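PDB 2J6P: Sb(v)-as(v) reductase from Leishmania major, which probably reduces pentavalent arsenate and antimonate to their trivalent forms, using a rhodanese-like domain related to the Cdc25 phosphatases. Local coordinates for residues V13-N18 and K68-F73; M46-I49 and M55-K58; K58-L63 and L91-L96; N87-A92 and P101-L106. All blocks are in the same frame, centred on the assembly; numbering follows the deposited sequence.

How the contacts relate
All four contacts lie within one rhodanese-like domain built round a parallel sheet. Contact 1 packs helix 9-17 on one face of strand 70-74. The others gather beyond the opposite face: contacts 2 and 3, with centres about 10 Å apart, share helix 53-65, while contacts 3 and 4, with centres about 9 Å apart, share helix 81-96. Along the chain, both segments of contact 2 fall between those of contact 1, contact 3 interleaves with contact 1, and contact 4 opens after contact 1 closes. Strands 70-74 and 102-106 are neighbours in the sheet, and contacts 1 and 4 lie on its two faces. Arg88 of contact 4 ties in contact 2 through Thr48 and Tyr56.

Contact 1: V13-N18 and K68-F73; sequences VELLDN and KELAVF
Leu15 meets Leu70 through a single pair of methyl groups, Leu15 CD1 lying 3.7 Å from Leu70 CD2. This is the tight part of the contact. The same methyl of Leu15 also faces Val72, but more loosely, with CD1 4.5 Å from Val72 CG2. Leu15 places CG beside its backbone N (chi1 -71°) and then runs on extended, which sends CD1 out from the helix toward the strand. A leucine suits this place because its branched end can bridge the gap between a helix and a sheet, where the nearest CA atoms, those of Leu15 and Leu70, are still 9.6 Å apart. Leu70 and Val72 stand two residues apart on strand 70-74 and so offer their side chains to the same face. Such a helix laid on a parallel sheet belongs to the alpha/beta layering of the rhodanese fold, in which strand 70-74 holds the middle position. Tyr104 and Leu106 on the adjacent strand 102-106 continue the apolar surface beside Leu70 and Val72. Away from the sheet the helix turns polar. Glu14 and Asp17 are exposed to solvent, the carboxylate of Asp17 forming a salt bridge with Arg121. Just beyond, Asn18 ends the turn as the N-cap of helix 19-23, its OD1 accepting from the backbone N of Ser21, a role that a short side chain with a carbonyl oxygen performs well.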
loop_
_atom_site.group_PDB
_atom_site.type_symbol
_atom_site.label_atom_id
_atom_site.label_comp_id
_atom_site.label_asym_id
_atom_site.label_seq_id
_atom_site.Cartn_x
_atom_site.Cartn_y
_atom_site.Cartn_z
ATOM N N VAL A 13 25.709 -5.247 -8.811
ATOM C CA VAL A 13 26.268 -5.726 -10.061
ATOM C C VAL A 13 27.783 -6.169 -9.908
ATOM O O VAL A 13 28.211 -7.206 -10.497
ATOM C CB VAL A 13 26.116 -4.574 -11.121
ATOM C CG1 VAL A 13 26.993 -4.832 -12.395
ATOM C CG2 VAL A 13 24.590 -4.367 -11.461
ATOM N N GLU A 14 28.584 -5.392 -9.190
ATOM C CA GLU A 14 29.958 -5.781 -8.903
ATOM C C GLU A 14 29.989 -7.208 -8.347
ATOM O O GLU A 14 30.838 -7.969 -8.709
ATOM C CB GLU A 14 30.580 -4.853 -7.861
ATOM C CG GLU A 14 31.031 -3.393 -8.345
ATOM C CD GLU A 14 31.457 -2.412 -7.101
ATOM O OE1 GLU A 14 32.127 -2.997 -6.135
ATOM O OE2 GLU A 14 31.060 -1.138 -7.082
ATOM N N LEU A 15 29.048 -7.578 -7.460
ATOM C CA LEU A 15 29.080 -8.877 -6.822
ATOM C C LEU A 15 28.690 -9.940 -7.791
ATOM O O LEU A 15 29.139 -11.062 -7.725
ATOM C CB LEU A 15 28.061 -8.943 -5.650
ATOM C CG LEU A 15 28.207 -8.202 -4.330
ATOM C CD1 LEU A 15 26.983 -8.537 -3.432
ATOM C CD2 LEU A 15 29.527 -8.498 -3.526
ATOM N N LEU A 16 27.762 -9.611 -8.653
ATOM C CA LEU A 16 27.199 -10.582 -9.537
ATOM C C LEU A 16 28.235 -10.899 -10.601
ATOM O O LEU A 16 28.196 -11.941 -11.149
ATOM C CB LEU A 16 25.896 -10.039 -10.210
ATOM C CG LEU A 16 24.687 -9.939 -9.238
ATOM C CD1 LEU A 16 23.458 -9.574 -10.018
ATOM C CD2 LEU A 16 24.459 -11.190 -8.312
ATOM N N ASP A 17 29.164 -9.975 -10.846
ATOM C CA ASP A 17 30.020 -9.984 -12.056
ATOM C C ASP A 17 31.323 -10.669 -11.726
ATOM O O ASP A 17 32.121 -11.000 -12.563
ATOM C CB ASP A 17 30.324 -8.563 -12.467
ATOM C CG ASP A 17 29.289 -8.006 -13.427
ATOM O OD1 ASP A 17 28.339 -8.719 -13.835
ATOM O OD2 ASP A 17 29.439 -6.853 -13.835
ATOM N N ASN A 18 31.522 -10.878 -10.467
ATOM C CA ASN A 18 32.691 -11.500 -10.014
ATOM C C ASN A 18 32.339 -12.918 -9.592
ATOM O O ASN A 18 31.622 -13.095 -8.645
ATOM C CB ASN A 18 33.200 -10.669 -8.853
ATOM C CG ASN A 18 34.424 -11.259 -8.208
ATOM O OD1 ASN A 18 34.509 -12.490 -7.945
ATOM N ND2 ASN A 18 35.377 -10.383 -7.918
ATOM N N LYS A 68 27.122 -18.895 2.184
ATOM C CA LYS A 68 26.844 -17.570 1.642
ATOM C C LYS A 68 27.398 -16.580 2.641
ATOM O O LYS A 68 27.252 -16.791 3.894
ATOM C CB LYS A 68 25.320 -17.409 1.334
ATOM C CG LYS A 68 24.859 -18.331 0.008
ATOM C CD LYS A 68 25.594 -17.942 -1.258
ATOM C CE LYS A 68 25.106 -18.567 -2.751
ATOM N NZ LYS A 68 24.576 -19.648 -2.080
ATOM N N GLU A 69 27.913 -15.446 2.151
ATOM C CA GLU A 69 28.357 -14.360 3.066
ATOM C C GLU A 69 27.529 -13.160 2.927
ATOM O O GLU A 69 27.573 -12.299 3.829
ATOM C CB GLU A 69 29.829 -13.897 2.751
ATOM C CG GLU A 69 30.785 -15.075 2.982
ATOM C CD GLU A 69 32.211 -14.866 2.395
ATOM O OE1 GLU A 69 32.586 -13.713 2.036
ATOM O OE2 GLU A 69 32.949 -15.904 2.325
ATOM N N LEU A 70 26.761 -13.041 1.853
ATOM C CA LEU A 70 25.840 -11.892 1.742
ATOM C C LEU A 70 24.444 -12.377 1.287
ATOM O O LEU A 70 24.352 -13.216 0.327
ATOM C CB LEU A 70 26.264 -10.918 0.675
ATOM C CG LEU A 70 27.465 -10.010 0.982
ATOM C CD1 LEU A 70 28.742 -10.855 0.567
ATOM C CD2 LEU A 70 27.375 -8.593 0.235
ATOM N N ALA A 71 23.394 -11.815 1.890
ATOM C CA ALA A 71 22.021 -12.150 1.409
ATOM C C ALA A 71 21.426 -10.796 1.116
ATOM O O ALA A 71 21.384 -9.914 2.021
ATOM C CB ALA A 71 21.269 -12.850 2.476
ATOM N N VAL A 72 21.044 -10.613 -0.146
ATOM C CA VAL A 72 20.575 -9.304 -0.616
ATOM C C VAL A 72 19.036 -9.439 -0.890
ATOM O O VAL A 72 18.582 -10.197 -1.753
ATOM C CB VAL A 72 21.301 -8.914 -1.917
ATOM C CG1 VAL A 72 20.779 -7.563 -2.441
ATOM C CG2 VAL A 72 22.868 -8.751 -1.658
ATOM N N PHE A 73 18.247 -8.776 -0.071
ATOM C CA PHE A 73 16.820 -8.834 -0.180
ATOM C C PHE A 73 16.393 -7.683 -1.143
ATOM O O PHE A 73 16.847 -6.532 -0.986
ATOM C CB PHE A 73 16.268 -8.607 1.204
ATOM C CG PHE A 73 16.406 -9.895 2.127
ATOM C CD1 PHE A 73 17.644 -10.298 2.579
ATOM C CD2 PHE A 73 15.259 -10.698 2.413
ATOM C CE1 PHE A 73 17.799 -11.515 3.308
ATOM C CE2 PHE A 73 15.360 -11.829 3.203
ATOM C CZ PHE A 73 16.659 -12.303 3.558
#

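Contact 2: M46-I49 and M55-K58; sequences MPTI and MYEK
Met46 lays its terminal methyl over a face of the Tyr56 ring, a CH-pi contact in which CE stands 4.2 Å from the ring centroid and 19° off the ring normal. The methyl also touches the helix backbone, with Met46 CE 3.7 Å from Met55 O, and approaches the side chain of Met55 at 4.2 Å from its CB. Bends at chi2 (-80°) and chi3 (-63°) curl the thioether so that its methyl lies over the ring and against the carbonyl of Met55; an unbranched, flexible methionine fits such a bent path. Here a loop leaving strand 44-45 folds back on the helix 53-65 that follows it, as part of the strand-to-helix connection of the rhodanese-like fold. Beyond the ring, the phenol oxygen is held by polar atoms. Water 1, in the plane of the ring at its edge, hydrogen-bonds to Tyr56 OH (2.7 Å), and it donates to Met46 O and Thr48 OG1, so one molecule ties the loop to the tyrosine. Arg88 adds a second brace, its NH1 bonding both Tyr56 OH and Thr48 O. Thr48 OG1 has a further hydrogen bond with the backbone oxygen of Arg81, the arginine that ends the CX5R signature shared with Cdc25-type phosphatases. Outermost, Met55 packs on Asn87 of the second subunit, while the Thr48 side chain lies about 5 Å from a bound sulfate.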
loop_
_atom_site.group_PDB
_atom_site.type_symbol
_atom_site.label_atom_id
_atom_site.label_comp_id
_atom_site.label_asym_id
_atom_site.label_seq_id
_atom_site.Cartn_x
_atom_site.Cartn_y
_atom_site.Cartn_z
ATOM N N MET A 46 11.115 -15.338 -1.686
ATOM C CA MET A 46 10.534 -15.574 -0.398
ATOM C C MET A 46 9.482 -14.487 -0.262
ATOM O O MET A 46 9.801 -13.345 0.208
ATOM C CB MET A 46 11.610 -15.393 0.721
ATOM C CG MET A 46 12.726 -16.445 0.674
ATOM S SD MET A 46 12.154 -17.976 1.450
ATOM C CE MET A 46 11.873 -17.461 3.136
ATOM N N PRO A 47 8.231 -14.780 -0.689
ATOM C CA PRO A 47 7.303 -13.628 -0.768
ATOM C C PRO A 47 7.003 -13.190 0.655
ATOM O O PRO A 47 6.485 -13.975 1.532
ATOM C CB PRO A 47 6.022 -14.210 -1.440
ATOM C CG PRO A 47 6.287 -15.671 -1.569
ATOM C CD PRO A 47 7.634 -16.046 -1.103
ATOM N N THR A 48 7.337 -11.957 0.934
ATOM C CA THR A 48 7.068 -11.419 2.303
ATOM C C THR A 48 5.594 -11.591 2.746
ATOM O O THR A 48 5.303 -11.818 3.925
ATOM C CB THR A 48 7.463 -9.933 2.317
ATOM O OG1 THR A 48 8.919 -9.936 2.156
ATOM C CG2 THR A 48 7.154 -9.295 3.736
ATOM N N ILE A 49 4.648 -11.445 1.809
ATOM C CA ILE A 49 3.274 -11.454 2.196
ATOM C C ILE A 49 2.832 -12.755 2.816
ATOM O O ILE A 49 1.902 -12.765 3.586
ATOM C CB ILE A 49 2.413 -10.999 0.951
ATOM C CG1 ILE A 49 1.016 -10.733 1.283
ATOM C CG2 ILE A 49 2.399 -12.021 -0.088
ATOM C CD1 ILE A 49 0.235 -10.366 -0.077
ATOM N N MET A 55 10.013 -20.769 7.616
ATOM C CA MET A 55 10.557 -20.708 6.266
ATOM C C MET A 55 11.860 -19.862 6.324
ATOM O O MET A 55 12.791 -20.119 5.597
ATOM C CB MET A 55 9.445 -20.057 5.393
ATOM C CG MET A 55 8.296 -21.236 5.115
ATOM S SD MET A 55 6.957 -20.405 4.146
ATOM C CE MET A 55 7.782 -20.190 2.588
ATOM N N TYR A 56 11.863 -18.754 7.078
ATOM C CA TYR A 56 13.080 -17.910 7.196
ATOM C C TYR A 56 14.185 -18.680 7.982
ATOM O O TYR A 56 15.280 -18.522 7.665
ATOM C CB TYR A 56 12.768 -16.644 8.018
ATOM C CG TYR A 56 11.898 -15.652 7.194
ATOM C CD1 TYR A 56 10.528 -15.663 7.345
ATOM C CD2 TYR A 56 12.454 -14.897 6.157
ATOM C CE1 TYR A 56 9.710 -14.821 6.547
ATOM C CE2 TYR A 56 11.706 -14.029 5.399
ATOM C CZ TYR A 56 10.293 -14.029 5.568
ATOM O OH TYR A 56 9.423 -13.204 4.864
ATOM N N GLU A 57 13.806 -19.511 8.939
ATOM C CA GLU A 57 14.737 -20.386 9.705
ATOM C C GLU A 57 15.392 -21.357 8.794
ATOM O O GLU A 57 16.660 -21.444 8.769
ATOM C CB GLU A 57 13.990 -21.114 10.824
ATOM C CG GLU A 57 13.701 -20.095 11.864
ATOM C CD GLU A 57 12.727 -20.635 12.957
ATOM O OE1 GLU A 57 12.526 -21.842 13.007
ATOM O OE2 GLU A 57 12.141 -19.838 13.706
ATOM N N LYS A 58 14.608 -21.955 7.890
ATOM C CA LYS A 58 15.211 -22.957 6.993
ATOM C C LYS A 58 16.040 -22.207 5.961
ATOM O O LYS A 58 17.100 -22.702 5.536
ATOM C CB LYS A 58 14.111 -23.745 6.234
ATOM C CG LYS A 58 13.417 -24.701 7.116
ATOM C CD LYS A 58 12.083 -25.382 6.549
ATOM C CE LYS A 58 11.823 -26.632 7.370
ATOM N NZ LYS A 58 11.354 -27.792 6.550
HETATM O O HOH W 1 10.394 -12.174 2.595
#

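Contact 3: K58-L63 and L91-L96; sequences KLAKTL and LAQKKL
Two helices of the rhodanese-like domain, 53-65 and 81-96, lie on the same side of the parallel sheet and come together where Ala60 meets Gln93. The CA atoms of Ala60 and Gln93 are only 5.6 Å apart, an approach that the small side chain of an alanine permits. Ala60 CB rests against the aliphatic part of the glutamine, 3.9 Å from Gln93 CG. The same methyl is brushed from the other direction along helix 81-96 by Leu96, whose CD1 is 4.4 Å away; this last helical residue is largely open to solvent and covers the outer margin of the contact. Gln93 has CG beside its backbone N (chi1 -77°) and continues extended, carrying the amide past Ala60 instead of against it. Gln93 NE2 donates to water 2 at 2.7 Å, and that water in turn donates to Ala60 O at 2.9 Å, a relay between the two helices. The same amide nitrogen bonds Pro101 O, which suits a long neutral side chain at a buried site. On the far side of helix 53-65, Thr62 OG1 donates to Lys58 O at 3.0 Å, so its hydroxyl is satisfied by its own helix. A salt bridge between Glu57 and Lys95 adds a charged clasp at the surface end. Helices set against each other over one face of a central parallel sheet form one of the two helical layers that flank it in the alpha/beta rhodanese fold.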
loop_
_atom_site.group_PDB
_atom_site.type_symbol
_atom_site.label_atom_id
_atom_site.label_comp_id
_atom_site.label_asym_id
_atom_site.label_seq_id
_atom_site.Cartn_x
_atom_site.Cartn_y
_atom_site.Cartn_z
ATOM N N LYS A 58 14.608 -21.955 7.890
ATOM C CA LYS A 58 15.211 -22.957 6.993
ATOM C C LYS A 58 16.040 -22.207 5.961
ATOM O O LYS A 58 17.100 -22.702 5.536
ATOM C CB LYS A 58 14.111 -23.745 6.234
ATOM C CG LYS A 58 13.417 -24.701 7.116
ATOM C CD LYS A 58 12.083 -25.382 6.549
ATOM C CE LYS A 58 11.823 -26.632 7.370
ATOM N NZ LYS A 58 11.354 -27.792 6.550
ATOM N N LEU A 59 15.604 -20.990 5.547
ATOM C CA LEU A 59 16.527 -20.304 4.618
ATOM C C LEU A 59 17.895 -19.950 5.320
ATOM O O LEU A 59 18.953 -20.028 4.693
ATOM C CB LEU A 59 15.919 -18.957 4.137
ATOM C CG LEU A 59 16.751 -18.212 3.093
ATOM C CD1 LEU A 59 17.037 -19.010 1.688
ATOM C CD2 LEU A 59 15.971 -16.826 2.753
ATOM N N ALA A 60 17.811 -19.482 6.573
ATOM C CA ALA A 60 19.018 -19.115 7.336
ATOM C C ALA A 60 19.917 -20.339 7.388
ATOM O O ALA A 60 21.108 -20.201 7.157
ATOM C CB ALA A 60 18.613 -18.637 8.786
ATOM N N LYS A 61 19.396 -21.524 7.736
ATOM C CA LYS A 61 20.323 -22.676 7.845
ATOM C C LYS A 61 20.883 -22.997 6.453
ATOM O O LYS A 61 22.069 -23.267 6.271
ATOM C CB LYS A 61 19.505 -23.881 8.352
ATOM C CG LYS A 61 20.296 -25.256 8.464
ATOM C CD LYS A 61 19.366 -26.278 9.101
ATOM C CE LYS A 61 20.068 -27.382 9.966
ATOM N NZ LYS A 61 20.607 -28.277 8.981
ATOM N N THR A 62 20.017 -22.943 5.418
ATOM C CA THR A 62 20.481 -23.305 4.054
ATOM C C THR A 62 21.543 -22.387 3.601
ATOM O O THR A 62 22.581 -22.816 3.071
ATOM C CB THR A 62 19.318 -23.267 3.039
ATOM O OG1 THR A 62 18.419 -24.321 3.420
ATOM C CG2 THR A 62 19.794 -23.636 1.612
ATOM N N LEU A 63 21.351 -21.093 3.814
ATOM C CA LEU A 63 22.391 -20.185 3.335
ATOM C C LEU A 63 23.697 -20.313 4.124
ATOM O O LEU A 63 24.780 -20.074 3.585
ATOM C CB LEU A 63 21.938 -18.715 3.264
ATOM C CG LEU A 63 20.665 -18.562 2.298
ATOM C CD1 LEU A 63 20.258 -17.066 2.361
ATOM C CD2 LEU A 63 20.848 -19.014 0.765
ATOM N N LEU A 91 16.039 -11.711 12.188
ATOM C CA LEU A 91 15.495 -12.272 13.502
ATOM C C LEU A 91 15.572 -13.807 13.531
ATOM O O LEU A 91 15.983 -14.399 14.512
ATOM C CB LEU A 91 14.098 -11.786 13.840
ATOM C CG LEU A 91 14.015 -10.219 13.933
ATOM C CD1 LEU A 91 12.584 -9.687 13.480
ATOM C CD2 LEU A 91 14.333 -9.947 15.400
ATOM N N ALA A 92 15.247 -14.478 12.445
ATOM C CA ALA A 92 15.471 -15.951 12.387
ATOM C C ALA A 92 16.931 -16.365 12.501
ATOM O O ALA A 92 17.261 -17.367 13.215
ATOM C CB ALA A 92 14.897 -16.580 11.085
ATOM N N GLN A 93 17.845 -15.631 11.874
ATOM C CA GLN A 93 19.304 -16.002 11.994
ATOM C C GLN A 93 19.700 -15.865 13.508
ATOM O O GLN A 93 20.363 -16.706 14.028
ATOM C CB GLN A 93 20.225 -15.035 11.246
ATOM C CG GLN A 93 20.214 -15.258 9.830
ATOM C CD GLN A 93 21.272 -14.400 9.187
ATOM O OE1 GLN A 93 21.242 -13.213 9.314
ATOM N NE2 GLN A 93 22.162 -14.997 8.450
ATOM N N LYS A 94 19.309 -14.772 14.157
ATOM C CA LYS A 94 19.657 -14.578 15.543
ATOM C C LYS A 94 19.026 -15.760 16.351
ATOM O O LYS A 94 19.663 -16.329 17.176
ATOM C CB LYS A 94 19.091 -13.281 16.072
ATOM C CG LYS A 94 19.717 -12.760 17.491
ATOM C CD LYS A 94 19.735 -11.188 17.534
ATOM C CE LYS A 94 19.787 -10.680 19.057
ATOM N NZ LYS A 94 20.463 -9.311 19.270
ATOM N N LYS A 95 17.772 -16.128 16.104
ATOM C CA LYS A 95 17.177 -17.168 16.910
ATOM C C LYS A 95 17.935 -18.487 16.750
ATOM O O LYS A 95 18.090 -19.250 17.683
ATOM C CB LYS A 95 15.672 -17.282 16.562
ATOM C CG LYS A 95 14.959 -18.548 17.064
ATOM C CD LYS A 95 13.475 -18.393 16.963
ATOM C CE LYS A 95 12.824 -19.805 16.692
ATOM N NZ LYS A 95 11.331 -19.740 16.360
ATOM N N LEU A 96 18.504 -18.738 15.597
ATOM C CA LEU A 96 19.067 -19.996 15.366
ATOM C C LEU A 96 20.550 -19.931 15.756
ATOM O O LEU A 96 21.206 -20.984 15.752
ATOM C CB LEU A 96 18.965 -20.381 13.889
ATOM C CG LEU A 96 17.503 -20.812 13.424
ATOM C CD1 LEU A 96 17.622 -21.449 12.063
ATOM C CD2 LEU A 96 16.865 -21.794 14.315
HETATM O O HOH W 2 22.220 -17.695 8.202
#

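Contact 4: N87-A92 and P101-L106; sequences NRFALA and PAVYVL. With SO4 (sulfate ion), chain J.
Phe89 CG is anti to the backbone N (chi1 -176°), which directs the ring from the helix toward the strand, and in Val103 CG1 stands anti to N (chi1 -172°), which puts CG2 beside N and against the ring. The valine methyl comes in at the ring edge, in its plane: Phe89 CD2 is 3.6 Å from Val103 CG2. Farther along the rim, Phe89 CZ lies 4.3 Å from Pro101 CG, the proline following a cis peptide bond. Both groups meet the rim near the ring plane, and the compact valine and proline let a flat edge come close. On another side of the helix, Arg88 extends to a sulfate, probably from the crystallisation liquor. Its NE donates to SO4 O4 at 3.0 Å, with an N-H...O angle of 135°. NH2 turns to the same oxygen, though their separation is short enough for its exact value to be doubtful. Arg88 NH1 and the backbone N of Glu53, both of the third subunit, also bond this anion, placing it at a subunit interface. Within the fold, strand 70-74, helix 81-96 and strand 102-106 form a beta-alpha-beta unit; Phe89 packs between its helix and the sheet, against Phe73, Val103 and Ala60 of the neighbouring helix 53-65.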
loop_
_atom_site.group_PDB
_atom_site.type_symbol
_atom_site.label_atom_id
_atom_site.label_comp_id
_atom_site.label_asym_id
_atom_site.label_seq_id
_atom_site.Cartn_x
_atom_site.Cartn_y
_atom_site.Cartn_z
ATOM N N ASN A 87 14.296 -8.012 7.867
ATOM C CA ASN A 87 13.995 -8.011 9.333
ATOM C C ASN A 87 13.614 -9.460 9.772
ATOM O O ASN A 87 14.171 -9.938 10.758
ATOM C CB ASN A 87 12.790 -7.099 9.653
ATOM C CG ASN A 87 13.194 -5.661 9.763
ATOM O OD1 ASN A 87 14.327 -5.359 10.219
ATOM N ND2 ASN A 87 12.280 -4.748 9.386
ATOM N N ARG A 88 12.642 -10.098 9.124
ATOM C CA ARG A 88 12.294 -11.501 9.511
ATOM C C ARG A 88 13.520 -12.456 9.419
ATOM O O ARG A 88 13.696 -13.343 10.243
ATOM C CB ARG A 88 11.221 -11.951 8.577
ATOM C CG ARG A 88 9.851 -11.232 8.889
ATOM C CD ARG A 88 8.945 -11.731 7.804
ATOM N NE ARG A 88 7.665 -11.038 7.734
ATOM C CZ ARG A 88 6.754 -11.301 6.801
ATOM N NH1 ARG A 88 7.002 -12.270 5.825
ATOM N NH2 ARG A 88 5.603 -10.569 6.857
ATOM N N PHE A 89 14.283 -12.322 8.335
ATOM C CA PHE A 89 15.409 -13.127 8.108
ATOM C C PHE A 89 16.480 -12.909 9.264
ATOM O O PHE A 89 17.009 -13.899 9.851
ATOM C CB PHE A 89 16.053 -12.807 6.806
ATOM C CG PHE A 89 17.248 -13.754 6.485
ATOM C CD1 PHE A 89 17.037 -15.138 6.362
ATOM C CD2 PHE A 89 18.574 -13.246 6.487
ATOM C CE1 PHE A 89 18.142 -16.002 6.142
ATOM C CE2 PHE A 89 19.680 -14.106 6.285
ATOM C CZ PHE A 89 19.464 -15.517 6.120
ATOM N N ALA A 90 16.774 -11.648 9.600
ATOM C CA ALA A 90 17.841 -11.369 10.522
ATOM C C ALA A 90 17.339 -11.882 11.857
ATOM O O ALA A 90 18.140 -12.419 12.596
ATOM C CB ALA A 90 18.109 -9.804 10.657
ATOM N N LEU A 91 16.039 -11.711 12.188
ATOM C CA LEU A 91 15.495 -12.272 13.502
ATOM C C LEU A 91 15.572 -13.807 13.531
ATOM O O LEU A 91 15.983 -14.399 14.512
ATOM C CB LEU A 91 14.098 -11.786 13.840
ATOM C CG LEU A 91 14.015 -10.219 13.933
ATOM C CD1 LEU A 91 12.584 -9.687 13.480
ATOM C CD2 LEU A 91 14.333 -9.947 15.400
ATOM N N ALA A 92 15.247 -14.478 12.445
ATOM C CA ALA A 92 15.471 -15.951 12.387
ATOM C C ALA A 92 16.931 -16.365 12.501
ATOM O O ALA A 92 17.261 -17.367 13.215
ATOM C CB ALA A 92 14.897 -16.580 11.085
ATOM N N PRO A 101 24.901 -15.586 6.336
ATOM C CA PRO A 101 25.381 -14.360 5.635
ATOM C C PRO A 101 25.017 -13.077 6.350
ATOM O O PRO A 101 24.047 -13.066 7.150
ATOM C CB PRO A 101 24.716 -14.442 4.234
ATOM C CG PRO A 101 23.481 -15.357 4.470
ATOM C CD PRO A 101 23.808 -16.273 5.625
ATOM N N ALA A 102 25.727 -11.983 5.996
ATOM C CA ALA A 102 25.294 -10.670 6.483
ATOM C C ALA A 102 24.090 -10.249 5.561
ATOM O O ALA A 102 23.892 -10.763 4.463
ATOM C CB ALA A 102 26.484 -9.597 6.450
ATOM N N VAL A 103 23.253 -9.389 6.092
ATOM C CA VAL A 103 21.960 -9.064 5.533
ATOM C C VAL A 103 21.899 -7.652 4.884
ATOM O O VAL A 103 22.225 -6.676 5.537
ATOM C CB VAL A 103 20.895 -9.223 6.596
ATOM C CG1 VAL A 103 19.559 -9.064 5.936
ATOM C CG2 VAL A 103 20.996 -10.639 7.285
ATOM N N TYR A 104 21.444 -7.574 3.615
ATOM C CA TYR A 104 21.402 -6.345 2.913
ATOM C C TYR A 104 20.053 -6.188 2.224
ATOM O O TYR A 104 19.455 -7.164 1.812
ATOM C CB TYR A 104 22.462 -6.269 1.775
ATOM C CG TYR A 104 23.862 -6.394 2.365
ATOM C CD1 TYR A 104 24.559 -5.270 2.778
ATOM C CD2 TYR A 104 24.458 -7.688 2.536
ATOM C CE1 TYR A 104 25.886 -5.394 3.307
ATOM C CE2 TYR A 104 25.766 -7.823 3.154
ATOM C CZ TYR A 104 26.444 -6.679 3.561
ATOM O OH TYR A 104 27.714 -6.807 4.129
ATOM N N VAL A 105 19.650 -4.949 2.009
ATOM C CA VAL A 105 18.484 -4.608 1.173
ATOM C C VAL A 105 18.949 -3.786 -0.022
ATOM O O VAL A 105 19.755 -2.863 0.118
ATOM C CB VAL A 105 17.370 -3.842 2.010
ATOM C CG1 VAL A 105 16.269 -3.174 1.153
ATOM C CG2 VAL A 105 16.806 -4.808 3.105
ATOM N N LEU A 106 18.489 -4.192 -1.185
ATOM C CA LEU A 106 18.946 -3.594 -2.395
ATOM C C LEU A 106 18.103 -2.270 -2.448
ATOM O O LEU A 106 16.859 -2.323 -2.643
ATOM C CB LEU A 106 18.584 -4.467 -3.551
ATOM C CG LEU A 106 18.666 -3.766 -4.916
ATOM C CD1 LEU A 106 20.235 -3.391 -5.152
ATOM C CD2 LEU A 106 18.084 -4.682 -6.112
HETATM S S SO4 J . 4.631 -8.598 9.660
HETATM O O1 SO4 J . 3.422 -8.880 8.934
HETATM O O2 SO4 J . 4.861 -9.348 10.908
HETATM O O3 SO4 J . 4.402 -7.141 9.619
HETATM O O4 SO4 J . 5.793 -8.992 8.819
#